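Protein LIN-41 (Caenorhabditis elegans, PDB 4UMG) controls the onset of developmental plasticity as a TRIM-NHL protein, of which this chain is the filamin domain, an immunoglobulin-like beta sandwich. Local coordinates at residues N9-V13 with Y29-A35; I78-G82 with I105-Y109. All blocks are in the same frame, centred on the assembly; numbering follows the deposited sequence.

Contact 1 (N9-V13 with Y29-A35)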
loop_
_atom_site.group_PDB
_atom_site.type_symbol
_atom_site.label_atom_id
_atom_site.label_comp_id
_atom_site.label_asym_id
_atom_site.label_seq_id
_atom_site.Cartn_x
_atom_site.Cartn_y
_atom_site.Cartn_z
ATOM N N ASN A 9 1.562 11.953 -7.464
ATOM C CA ASN A 9 2.781 12.312 -6.754
ATOM C C ASN A 9 3.059 11.435 -5.542
ATOM O O ASN A 9 4.130 11.558 -4.933
ATOM C CB ASN A 9 2.775 13.800 -6.310
ATOM C CG ASN A 9 2.822 14.783 -7.479
ATOM O OD1 ASN A 9 3.037 14.418 -8.653
ATOM N ND2 ASN A 9 2.592 16.051 -7.202
ATOM N N SER A 10 2.075 10.620 -5.145
ATOM C CA SER A 10 2.170 9.697 -4.001
ATOM C C SER A 10 2.745 8.359 -4.463
ATOM O O SER A 10 2.483 7.928 -5.589
ATOM C CB SER A 10 0.814 9.529 -3.321
ATOM O OG SER A 10 0.420 10.813 -2.858
ATOM N N SER A 11 3.561 7.711 -3.625
ATOM C CA SER A 11 4.195 6.465 -4.041
ATOM C C SER A 11 4.531 5.561 -2.883
ATOM O O SER A 11 4.673 6.027 -1.754
ATOM C CB SER A 11 5.502 6.775 -4.776
ATOM O OG SER A 11 6.359 7.534 -3.940
ATOM N N ILE A 12 4.798 4.293 -3.190
ATOM C CA ILE A 12 5.263 3.331 -2.182
ATOM C C ILE A 12 6.759 3.602 -1.980
ATOM O O ILE A 12 7.479 3.858 -2.954
ATOM C CB ILE A 12 4.996 1.873 -2.640
ATOM C CG1 ILE A 12 3.485 1.599 -2.858
ATOM C CG2 ILE A 12 5.645 0.856 -1.677
ATOM C CD1 ILE A 12 3.158 0.380 -3.777
ATOM N N VAL A 13 7.211 3.555 -0.723
ATOM C CA VAL A 13 8.613 3.772 -0.342
ATOM C C VAL A 13 9.390 2.457 -0.550
ATOM O O VAL A 13 9.147 1.474 0.153
ATOM C CB VAL A 13 8.726 4.298 1.115
ATOM C CG1 VAL A 13 10.190 4.485 1.540
ATOM C CG2 VAL A 13 7.952 5.597 1.291
ATOM N N TYR A 29 5.212 1.020 3.332
ATOM C CA TYR A 29 5.141 2.447 3.631
ATOM C C TYR A 29 4.842 3.218 2.371
ATOM O O TYR A 29 5.414 2.912 1.330
ATOM C CB TYR A 29 6.446 2.940 4.260
ATOM C CG TYR A 29 6.660 2.379 5.643
ATOM C CD1 TYR A 29 5.990 2.909 6.740
ATOM C CD2 TYR A 29 7.481 1.276 5.849
ATOM C CE1 TYR A 29 6.202 2.415 8.022
ATOM C CE2 TYR A 29 7.671 0.747 7.124
ATOM C CZ TYR A 29 7.021 1.315 8.206
ATOM O OH TYR A 29 7.213 0.820 9.475
ATOM N N VAL A 30 3.884 4.160 2.451
ATOM C CA VAL A 30 3.432 5.002 1.332
ATOM C C VAL A 30 3.690 6.482 1.650
ATOM O O VAL A 30 3.381 6.952 2.744
ATOM C CB VAL A 30 1.947 4.718 0.981
ATOM C CG1 VAL A 30 1.453 5.604 -0.162
ATOM C CG2 VAL A 30 1.738 3.244 0.638
ATOM N N GLN A 31 4.325 7.191 0.717
ATOM C CA GLN A 31 4.642 8.591 0.912
ATOM C C GLN A 31 3.579 9.389 0.187
ATOM O O GLN A 31 3.464 9.263 -1.029
ATOM C CB GLN A 31 6.026 8.862 0.302
ATOM C CG GLN A 31 6.577 10.246 0.551
ATOM C CD GLN A 31 6.867 10.512 1.995
ATOM O OE1 GLN A 31 6.012 11.019 2.732
ATOM N NE2 GLN A 31 8.111 10.284 2.401
ATOM N N LEU A 32 2.773 10.158 0.931
ATOM C CA LEU A 32 1.731 10.991 0.339
ATOM C C LEU A 32 2.295 12.381 0.098
ATOM O O LEU A 32 2.944 12.973 0.975
ATOM C CB LEU A 32 0.504 11.087 1.247
ATOM C CG LEU A 32 -0.207 9.759 1.620
ATOM C CD1 LEU A 32 -1.293 10.004 2.622
ATOM C CD2 LEU A 32 -0.827 9.067 0.390
ATOM N N ARG A 33 2.087 12.878 -1.097
ATOM C CA ARG A 33 2.532 14.211 -1.496
ATOM C C ARG A 33 1.371 14.935 -2.125
ATOM O O ARG A 33 0.531 14.269 -2.761
ATOM C CB ARG A 33 3.677 14.138 -2.543
ATOM C CG ARG A 33 4.983 13.528 -1.950
ATOM C CD ARG A 33 6.113 13.546 -2.973
ATOM N NE ARG A 33 7.312 12.845 -2.498
ATOM C CZ ARG A 33 8.369 13.449 -1.959
ATOM N NH1 ARG A 33 8.385 14.766 -1.808
ATOM N NH2 ARG A 33 9.407 12.736 -1.539
ATOM N N ASP A 34 1.320 16.268 -1.981
ATOM C CA ASP A 34 0.263 17.066 -2.620
ATOM C C ASP A 34 0.609 17.327 -4.100
ATOM O O ASP A 34 1.614 16.807 -4.583
ATOM C CB ASP A 34 0.062 18.390 -1.893
ATOM C CG ASP A 34 1.302 19.274 -1.785
ATOM O OD1 ASP A 34 2.183 19.189 -2.675
ATOM O OD2 ASP A 34 1.398 20.044 -0.809
ATOM N N ALA A 35 -0.235 18.119 -4.810
ATOM C CA ALA A 35 -0.056 18.457 -6.234
ATOM C C ALA A 35 1.295 19.137 -6.520
ATOM O O ALA A 35 1.794 19.073 -7.638
ATOM C CB ALA A 35 -1.199 19.349 -6.709
HETATM O O HOH W 1 6.220 10.223 -3.591
HETATM O O HOH W 2 7.576 0.246 2.055
#

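Contact 2 (I78-G82 with I105-Y109)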
loop_
_atom_site.group_PDB
_atom_site.type_symbol
_atom_site.label_atom_id
_atom_site.label_comp_id
_atom_site.label_asym_id
_atom_site.label_seq_id
_atom_site.Cartn_x
_atom_site.Cartn_y
_atom_site.Cartn_z
ATOM N N ILE A 78 -5.581 -8.189 -2.284
ATOM C CA ILE A 78 -6.333 -9.373 -2.694
ATOM C C ILE A 78 -5.379 -10.522 -2.679
ATOM O O ILE A 78 -4.281 -10.425 -3.237
ATOM C CB ILE A 78 -6.935 -9.212 -4.095
ATOM C CG1 ILE A 78 -7.627 -7.843 -4.222
ATOM C CG2 ILE A 78 -7.873 -10.369 -4.393
ATOM C CD1 ILE A 78 -8.748 -7.519 -3.029
ATOM N N SER A 79 -5.800 -11.649 -2.081
ATOM C CA SER A 79 -4.942 -12.798 -2.004
ATOM C C SER A 79 -4.975 -13.571 -3.355
ATOM O O SER A 79 -5.769 -13.205 -4.235
ATOM C CB SER A 79 -5.382 -13.663 -0.812
ATOM O OG SER A 79 -6.534 -14.385 -1.196
ATOM N N PRO A 80 -4.115 -14.618 -3.540
ATOM C CA PRO A 80 -4.088 -15.362 -4.809
ATOM C C PRO A 80 -5.376 -16.106 -5.186
ATOM O O PRO A 80 -5.535 -16.480 -6.352
ATOM C CB PRO A 80 -2.923 -16.353 -4.615
ATOM C CG PRO A 80 -2.138 -15.815 -3.493
ATOM C CD PRO A 80 -3.103 -15.140 -2.600
ATOM N N ASP A 81 -6.277 -16.309 -4.213
ATOM C CA ASP A 81 -7.569 -16.982 -4.452
ATOM C C ASP A 81 -8.729 -15.970 -4.643
ATOM O O ASP A 81 -9.899 -16.373 -4.705
ATOM C CB ASP A 81 -7.874 -18.016 -3.338
ATOM C CG ASP A 81 -8.234 -17.454 -1.964
ATOM O OD1 ASP A 81 -8.359 -16.222 -1.835
ATOM O OD2 ASP A 81 -8.437 -18.254 -1.028
ATOM N N GLY A 82 -8.397 -14.674 -4.757
ATOM C CA GLY A 82 -9.403 -13.642 -4.967
ATOM C C GLY A 82 -10.088 -13.072 -3.752
ATOM O O GLY A 82 -10.948 -12.191 -3.899
ATOM N N ILE A 105 -1.648 -17.230 2.956
ATOM C CA ILE A 105 -1.300 -18.220 1.951
ATOM C C ILE A 105 -0.190 -17.708 1.021
ATOM O O ILE A 105 -0.023 -16.494 0.834
ATOM C CB ILE A 105 -2.556 -18.726 1.191
ATOM C CG1 ILE A 105 -3.259 -17.609 0.384
ATOM C CG2 ILE A 105 -3.526 -19.442 2.131
ATOM C CD1 ILE A 105 -4.289 -18.124 -0.651
ATOM N N GLU A 106 0.559 -18.645 0.434
ATOM C CA GLU A 106 1.640 -18.313 -0.495
ATOM C C GLU A 106 1.047 -17.911 -1.826
ATOM O O GLU A 106 -0.064 -18.345 -2.141
ATOM C CB GLU A 106 2.562 -19.542 -0.700
ATOM C CG GLU A 106 1.829 -20.845 -1.000
ATOM C CD GLU A 106 1.505 -21.719 0.204
ATOM O OE1 GLU A 106 0.625 -21.343 1.019
ATOM O OE2 GLU A 106 2.122 -22.801 0.319
ATOM N N GLY A 107 1.821 -17.169 -2.621
ATOM C CA GLY A 107 1.403 -16.823 -3.975
ATOM C C GLY A 107 1.350 -15.361 -4.338
ATOM O O GLY A 107 1.895 -14.492 -3.660
ATOM N N SER A 108 0.677 -15.095 -5.450
ATOM C CA SER A 108 0.624 -13.788 -6.070
ATOM C C SER A 108 -0.510 -12.901 -5.565
ATOM O O SER A 108 -1.652 -13.107 -5.935
ATOM C CB SER A 108 0.542 -13.948 -7.586
ATOM O OG SER A 108 0.815 -12.716 -8.225
ATOM N N TYR A 109 -0.189 -11.961 -4.678
ATOM C CA TYR A 109 -1.160 -11.002 -4.134
ATOM C C TYR A 109 -1.268 -9.769 -5.019
ATOM O O TYR A 109 -0.342 -9.450 -5.767
ATOM C CB TYR A 109 -0.719 -10.569 -2.709
ATOM C CG TYR A 109 -0.982 -11.621 -1.651
ATOM C CD1 TYR A 109 -0.330 -12.849 -1.680
ATOM C CD2 TYR A 109 -1.863 -11.377 -0.599
ATOM C CE1 TYR A 109 -0.549 -13.812 -0.696
ATOM C CE2 TYR A 109 -2.117 -12.352 0.372
ATOM C CZ TYR A 109 -1.456 -13.563 0.315
ATOM O OH TYR A 109 -1.662 -14.481 1.294
HETATM O O HOH W 3 -4.004 -11.666 -6.239
#

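Contact 1 (N9-V13 with Y29-A35)
Asn-9 and Asp-34 meet through a nearly straight hydrogen bond: ND2 of Asn-9 donates to the backbone O of Asp-34 at 2.9 Å, with that oxygen close to the plane of the amide. The same nitrogen also reaches Ala-35 O, 3.2 Å away, in a weak, bent bond. A serine in place of Asn-9 would probably leave the Asp-34 carbonyl without this donor and the backbone of Asp-34 and Ala-35 less firmly tied. One residue on, the hydroxyl of Ser-10 swings beside its own backbone N (chi1 -61°), which brings OG to Arg-33 N at 3.2 Å; OG is also bonded to Cys-6 O. From there the backbones pair as antiparallel strands. Ser-11 and Gln-31 form a hydrogen-bonded pair, their reciprocal bonds measuring 3.0 Å from Ser-11 N to Gln-31 O and 2.8 Å from Gln-31 N to Ser-11 O, and Val-13 N continues the ladder to Tyr-29 O. A water bridges the two segments: it accepts a hydrogen bond from Arg-33 NE in the guanidinium plane and donates one to Asn-9 O, while also bonding Ser-11 OG. The extended arginine chain lays CD 3.4 Å from Asn-9 O, and its NH1 goes on to Gly-37 O. Val-13 CG2 lies 3.9 Å from Gln-31 CB, and on the other face Ile-12 CG1 approaches Val-30 CG2 at 4.2 Å, where both side chains touch Ile-113 of strand 107-115. This is the short N-terminal edge strand of an immunoglobulin-like filamin repeat, joined antiparallel to strand 26-31.

Contact 2 (I78-G82 with I105-Y109)
Pro-80 sets CD over one face of the Tyr-109 ring, toward its rim, 3.7 Å from the centroid and 22° off the normal, the two side chains crossing obliquely. This CH-pi contact seats the type I beta turn Ser-79 to Gly-82, which links two strands of the filamin beta sandwich, against the start of strand 107-115. Ser-79 shares the same face: its CA stands 4.0 Å from the centroid, over the CD2 and CE2 side, whereas Pro-80 CD lies over CE1. Together they probably limit turning of the ring. Pro-80 also presses CG to 3.5 Å from Ser-108 N. A CB at Gly-107 would run into that carbon and, at this backbone conformation (phi 124°, psi -165°), also into the preceding carbonyl oxygen. Ile-105 completes the apolar patch, its CD1 turned to within 3.8 Å of Pro-80 CD. No direct hydrogen bond joins the segments, although a water lies between Ser-108 O (2.8 Å) and Ile-78 O (3.3 Å, long). Val-85, Met-127 and Ile-129 also pack on the tyrosine. Its hydroxyl end is held in position where Tyr-109 OH donates to Ile-105 O at 2.6 Å, in the carbonyl plane and on a lone pair.

Contact 1 and contact 2 lie on opposite sides of the chain's centre, 25 Å apart between centres and about 11 Å between nearest atoms, and do not touch. In sequence, both segments of contact 1 precede those of contact 2. The two are nevertheless connected through the beta structure, because strands 107-115 and 118-130 run between them: 107-115 begins in contact 2 and supplies Leu-111, Ile-113 and Val-115 to the side chains of contact 1, while 118-130 touches contact 1 through Ile-120 and Cys-123 and contact 2 through Met-127 and Ile-129.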